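Long-range contact in carbohydrate kinase, pfkB family (PDB 3KTN), which probably phosphorylates a sugar acid, most likely 2-keto-3-deoxygluconate, as a magnesium-binding kinase of the ribokinase-like PfkB family: residues 51-64 with 74-87. Numbering follows the deposited sequence.
Sequences TALITKLPANRLGE and GISDQWVGEKGDHI
I87 and L57 meet through their branch ends, L57 CD2 lying 3.9 Å from I87 CD1, while the other methyl of L57, CD1, rests on V80 CG1. With CG1 of I87 beside its own backbone N (chi1 -62°), the branch crosses the ring of P58 at about a right angle, CG1 reaching P58 CD at 3.5 Å; L62 adds its CG to the same I87 CD1. V80 and T55 point the same way from neighbouring strands, and helix 61-72 covers V80 through L70. A second apolar patch forms where A52 CB sits 3.5 Å from W79 CE3 and I54 CG1 approaches the same ring atom.

Strands 51-57 and 80-82 run in the same direction, their axes 26° apart, and helix 61-72 connects them: a beta-alpha-beta unit at the edge of the nine-stranded sheet of the ribokinase-like fold. G81 supplies two bonds of the parallel pairing, its N donating to T55 O and its O receiving L57 N at 2.8 Å; K83 N to L57 O continues it. Between the single bridge of A52 with S76, where S76 N donates to T51 O, and the pairing of T55 with V80, the register shifts by one; water 2 spans the step, donating to L53 O and S76 O and accepting from W79 N.

At the polar edge, K56 bends at chi2 along G81; its NZ shares water 3 with W79 O and also bonds D120 O. N60 caps helix 61-72, OD1 accepting from G63 N at 2.8 Å, while its ND2 makes a weak bond to D85 O.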
loop_
_atom_site.group_PDB
_atom_site.type_symbol
_atom_site.label_atom_id
_atom_site.label_comp_id
_atom_site.label_asym_id
_atom_site.label_seq_id
_atom_site.Cartn_x
_atom_site.Cartn_y
_atom_site.Cartn_z
ATOM N N THR A 51 33.198 -5.466 3.543
ATOM C CA THR A 51 33.042 -4.048 3.833
ATOM C C THR A 51 32.585 -3.790 5.260
ATOM O O THR A 51 31.920 -4.623 5.872
ATOM C CB THR A 51 32.015 -3.412 2.869
ATOM O OG1 THR A 51 30.701 -3.884 3.192
ATOM C CG2 THR A 51 32.325 -3.805 1.439
ATOM N N ALA A 52 32.939 -2.624 5.782
ATOM C CA ALA A 52 32.559 -2.254 7.132
ATOM C C ALA A 52 32.446 -0.741 7.219
ATOM O O ALA A 52 33.296 -0.014 6.699
ATOM C CB ALA A 52 33.596 -2.765 8.128
ATOM N N LEU A 53 31.394 -0.265 7.875
ATOM C CA LEU A 53 31.182 1.164 8.014
ATOM C C LEU A 53 31.592 1.652 9.393
ATOM O O LEU A 53 31.209 1.069 10.407
ATOM C CB LEU A 53 29.707 1.508 7.776
ATOM C CG LEU A 53 29.327 2.985 7.887
ATOM C CD1 LEU A 53 30.047 3.772 6.796
ATOM C CD2 LEU A 53 27.814 3.141 7.740
ATOM N N ILE A 54 32.374 2.725 9.424
ATOM C CA ILE A 54 32.807 3.313 10.680
ATOM C C ILE A 54 31.961 4.564 10.868
ATOM O O ILE A 54 32.077 5.516 10.103
ATOM C CB ILE A 54 34.301 3.711 10.637
ATOM C CG1 ILE A 54 35.149 2.493 10.269
ATOM C CG2 ILE A 54 34.727 4.265 11.989
ATOM C CD1 ILE A 54 36.621 2.804 10.045
ATOM N N THR A 55 31.109 4.557 11.886
ATOM C CA THR A 55 30.233 5.688 12.147
ATOM C C THR A 55 29.554 5.458 13.491
ATOM O O THR A 55 29.894 4.521 14.209
ATOM C CB THR A 55 29.142 5.784 11.049
ATOM O OG1 THR A 55 28.424 7.021 11.169
ATOM C CG2 THR A 55 28.168 4.628 11.192
ATOM N N LYS A 56 28.595 6.314 13.825
ATOM C CA LYS A 56 27.842 6.172 15.068
ATOM C C LYS A 56 26.349 6.225 14.765
ATOM O O LYS A 56 25.917 6.890 13.818
ATOM C CB LYS A 56 28.155 7.305 16.057
ATOM C CG LYS A 56 29.611 7.420 16.498
ATOM C CD LYS A 56 30.077 6.219 17.305
ATOM C CE LYS A 56 31.523 6.419 17.781
ATOM N NZ LYS A 56 32.131 5.163 18.298
ATOM N N LEU A 57 25.573 5.519 15.577
ATOM C CA LEU A 57 24.119 5.515 15.466
ATOM C C LEU A 57 23.594 5.560 16.891
ATOM O O LEU A 57 24.187 4.965 17.793
ATOM C CB LEU A 57 23.611 4.261 14.742
ATOM C CG LEU A 57 23.775 4.277 13.217
ATOM C CD1 LEU A 57 23.277 2.962 12.616
ATOM C CD2 LEU A 57 23.000 5.443 12.646
ATOM N N PRO A 58 22.478 6.270 17.118
ATOM C CA PRO A 58 21.926 6.355 18.469
ATOM C C PRO A 58 21.504 4.997 19.000
ATOM O O PRO A 58 21.106 4.114 18.228
ATOM C CB PRO A 58 20.744 7.302 18.296
ATOM C CG PRO A 58 20.279 6.983 16.908
ATOM C CD PRO A 58 21.583 6.928 16.149
ATOM N N ALA A 59 21.603 4.834 20.315
ATOM C CA ALA A 59 21.217 3.587 20.950
ATOM C C ALA A 59 19.715 3.615 21.217
ATOM O O ALA A 59 19.276 3.759 22.356
ATOM C CB ALA A 59 21.991 3.385 22.270
ATOM N N ASN A 60 18.934 3.529 20.148
ATOM C CA ASN A 60 17.485 3.481 20.265
ATOM C C ASN A 60 16.972 2.593 19.131
ATOM O O ASN A 60 17.763 2.108 18.315
ATOM C CB ASN A 60 16.856 4.889 20.235
ATOM C CG ASN A 60 17.104 5.631 18.939
ATOM O OD1 ASN A 60 17.147 5.039 17.863
ATOM N ND2 ASN A 60 17.241 6.949 19.037
ATOM N N ARG A 61 15.667 2.364 19.077
ATOM C CA ARG A 61 15.103 1.483 18.060
ATOM C C ARG A 61 15.386 1.913 16.625
ATOM O O ARG A 61 15.533 1.068 15.739
ATOM C CB ARG A 61 13.600 1.328 18.304
ATOM C CG ARG A 61 13.287 0.645 19.648
ATOM C CD ARG A 61 11.836 0.848 20.050
ATOM N NE ARG A 61 10.914 0.165 19.148
ATOM C CZ ARG A 61 10.620 -1.129 19.220
ATOM N NH1 ARG A 61 11.176 -1.882 20.162
ATOM N NH2 ARG A 61 9.772 -1.669 18.350
ATOM N N LEU A 62 15.476 3.216 16.396
ATOM C CA LEU A 62 15.758 3.717 15.058
ATOM C C LEU A 62 17.208 3.387 14.707
ATOM O O LEU A 62 17.513 2.957 13.586
ATOM C CB LEU A 62 15.527 5.227 14.996
ATOM C CG LEU A 62 15.624 5.857 13.606
ATOM C CD1 LEU A 62 14.517 5.314 12.708
ATOM C CD2 LEU A 62 15.501 7.376 13.739
ATOM N N GLY A 63 18.101 3.572 15.678
ATOM C CA GLY A 63 19.499 3.259 15.446
ATOM C C GLY A 63 19.658 1.767 15.207
ATOM O O GLY A 63 20.458 1.350 14.370
ATOM N N GLU A 64 18.897 0.958 15.943
ATOM C CA GLU A 64 18.954 -0.499 15.788
ATOM C C GLU A 64 18.443 -0.919 14.404
ATOM O O GLU A 64 18.970 -1.849 13.789
ATOM C CB GLU A 64 18.123 -1.192 16.881
ATOM C CG GLU A 64 18.759 -1.160 18.269
ATOM C CD GLU A 64 20.130 -1.822 18.290
ATOM O OE1 GLU A 64 20.230 -3.016 17.930
ATOM O OE2 GLU A 64 21.112 -1.151 18.662
ATOM N N GLY A 74 24.721 -6.187 3.458
ATOM C CA GLY A 74 25.956 -6.943 3.398
ATOM C C GLY A 74 27.129 -6.227 4.039
ATOM O O GLY A 74 28.262 -6.688 3.956
ATOM N N ILE A 75 26.858 -5.096 4.685
ATOM C CA ILE A 75 27.900 -4.313 5.341
ATOM C C ILE A 75 28.012 -4.718 6.807
ATOM O O ILE A 75 26.999 -4.846 7.504
ATOM C CB ILE A 75 27.579 -2.794 5.304
ATOM C CG1 ILE A 75 27.301 -2.339 3.871
ATOM C CG2 ILE A 75 28.754 -1.994 5.856
ATOM C CD1 ILE A 75 26.739 -0.927 3.807
ATOM N N SER A 76 29.240 -4.925 7.274
ATOM C CA SER A 76 29.458 -5.281 8.669
ATOM C C SER A 76 29.148 -4.052 9.514
ATOM O O SER A 76 29.523 -2.933 9.157
ATOM C CB SER A 76 30.916 -5.688 8.903
ATOM O OG SER A 76 31.169 -5.837 10.293
ATOM N N ASP A 77 28.473 -4.264 10.637
ATOM C CA ASP A 77 28.118 -3.178 11.536
ATOM C C ASP A 77 28.977 -3.240 12.805
ATOM O O ASP A 77 28.673 -2.581 13.796
ATOM C CB ASP A 77 26.632 -3.290 11.913
ATOM C CG ASP A 77 26.338 -4.525 12.752
ATOM O OD1 ASP A 77 27.120 -5.494 12.673
ATOM O OD2 ASP A 77 25.327 -4.537 13.483
ATOM N N GLN A 78 30.044 -4.032 12.768
ATOM C CA GLN A 78 30.925 -4.189 13.928
ATOM C C GLN A 78 31.512 -2.875 14.433
ATOM O O GLN A 78 31.650 -2.679 15.640
ATOM C CB GLN A 78 32.065 -5.158 13.601
ATOM C CG GLN A 78 32.982 -4.680 12.479
ATOM C CD GLN A 78 34.057 -5.694 12.125
ATOM O OE1 GLN A 78 34.807 -6.149 12.995
ATOM N NE2 GLN A 78 34.142 -6.048 10.845
ATOM N N TRP A 79 31.851 -1.970 13.519
ATOM C CA TRP A 79 32.431 -0.695 13.918
ATOM C C TRP A 79 31.448 0.467 13.984
ATOM O O TRP A 79 31.849 1.627 13.938
ATOM C CB TRP A 79 33.617 -0.344 13.012
ATOM C CG TRP A 79 34.712 -1.373 13.092
ATOM C CD1 TRP A 79 35.081 -2.087 14.199
ATOM C CD2 TRP A 79 35.569 -1.808 12.032
ATOM N NE1 TRP A 79 36.107 -2.943 13.893
ATOM C CE2 TRP A 79 36.427 -2.798 12.569
ATOM C CE3 TRP A 79 35.692 -1.467 10.679
ATOM C CZ2 TRP A 79 37.404 -3.445 11.801
ATOM C CZ3 TRP A 79 36.664 -2.110 9.913
ATOM C CH2 TRP A 79 37.505 -3.092 10.478
ATOM N N VAL A 80 30.159 0.152 14.079
ATOM C CA VAL A 80 29.135 1.183 14.208
ATOM C C VAL A 80 28.901 1.306 15.709
ATOM O O VAL A 80 28.364 0.386 16.323
ATOM C CB VAL A 80 27.801 0.770 13.535
ATOM C CG1 VAL A 80 26.750 1.834 13.788
ATOM C CG2 VAL A 80 28.001 0.568 12.039
ATOM N N GLY A 81 29.299 2.430 16.298
ATOM C CA GLY A 81 29.133 2.611 17.732
ATOM C C GLY A 81 27.862 3.344 18.106
ATOM O O GLY A 81 27.173 3.878 17.237
ATOM N N GLU A 82 27.550 3.371 19.399
ATOM C CA GLU A 82 26.353 4.053 19.879
ATOM C C GLU A 82 26.724 5.448 20.347
ATOM O O GLU A 82 27.741 5.636 20.999
ATOM C CB GLU A 82 25.719 3.287 21.045
ATOM C CG GLU A 82 25.550 1.805 20.798
ATOM C CD GLU A 82 24.826 1.105 21.935
ATOM O OE1 GLU A 82 25.102 1.420 23.114
ATOM O OE2 GLU A 82 23.987 0.228 21.647
ATOM N N LYS A 83 25.887 6.423 20.019
ATOM C CA LYS A 83 26.144 7.798 20.405
ATOM C C LYS A 83 24.970 8.668 19.974
ATOM O O LYS A 83 24.282 8.354 19.003
ATOM C CB LYS A 83 27.422 8.292 19.723
ATOM C CG LYS A 83 27.790 9.732 20.025
ATOM C CD LYS A 83 29.020 9.816 20.918
ATOM C CE LYS A 83 29.404 11.267 21.193
ATOM N NZ LYS A 83 30.608 11.370 22.069
ATOM N N GLY A 84 24.743 9.754 20.704
ATOM C CA GLY A 84 23.674 10.669 20.363
ATOM C C GLY A 84 22.281 10.087 20.444
ATOM O O GLY A 84 22.057 9.068 21.093
ATOM N N ASP A 85 21.344 10.742 19.766
ATOM C CA ASP A 85 19.950 10.319 19.769
ATOM C C ASP A 85 19.287 10.523 18.412
ATOM O O ASP A 85 18.286 9.882 18.092
ATOM C CB ASP A 85 19.175 11.139 20.798
ATOM C CG ASP A 85 19.781 11.062 22.177
ATOM O OD1 ASP A 85 19.659 9.996 22.822
ATOM O OD2 ASP A 85 20.384 12.066 22.613
ATOM N N HIS A 86 19.866 11.409 17.617
ATOM C CA HIS A 86 19.317 11.786 16.329
ATOM C C HIS A 86 20.045 11.221 15.109
ATOM O O HIS A 86 21.235 10.907 15.158
ATOM C CB HIS A 86 19.312 13.320 16.283
ATOM C CG HIS A 86 18.736 13.910 15.033
ATOM N ND1 HIS A 86 17.378 13.981 14.800
ATOM C CD2 HIS A 86 19.331 14.520 13.981
ATOM C CE1 HIS A 86 17.162 14.615 13.663
ATOM N NE2 HIS A 86 18.329 14.954 13.145
ATOM N N ILE A 87 19.307 11.075 14.012
ATOM C CA ILE A 87 19.889 10.614 12.757
ATOM C C ILE A 87 19.497 11.648 11.702
ATOM O O ILE A 87 18.354 12.114 11.680
ATOM C CB ILE A 87 19.364 9.221 12.338
ATOM C CG1 ILE A 87 19.755 8.177 13.385
ATOM C CG2 ILE A 87 19.958 8.829 10.987
ATOM C CD1 ILE A 87 19.350 6.749 13.023
HETATM O O HOH W 1 30.894 -6.578 3.137
HETATM O O HOH W 2 31.281 -1.655 10.802
HETATM O O HOH W 3 32.501 3.126 16.200
HETATM O O HOH W 4 23.022 6.657 21.830
#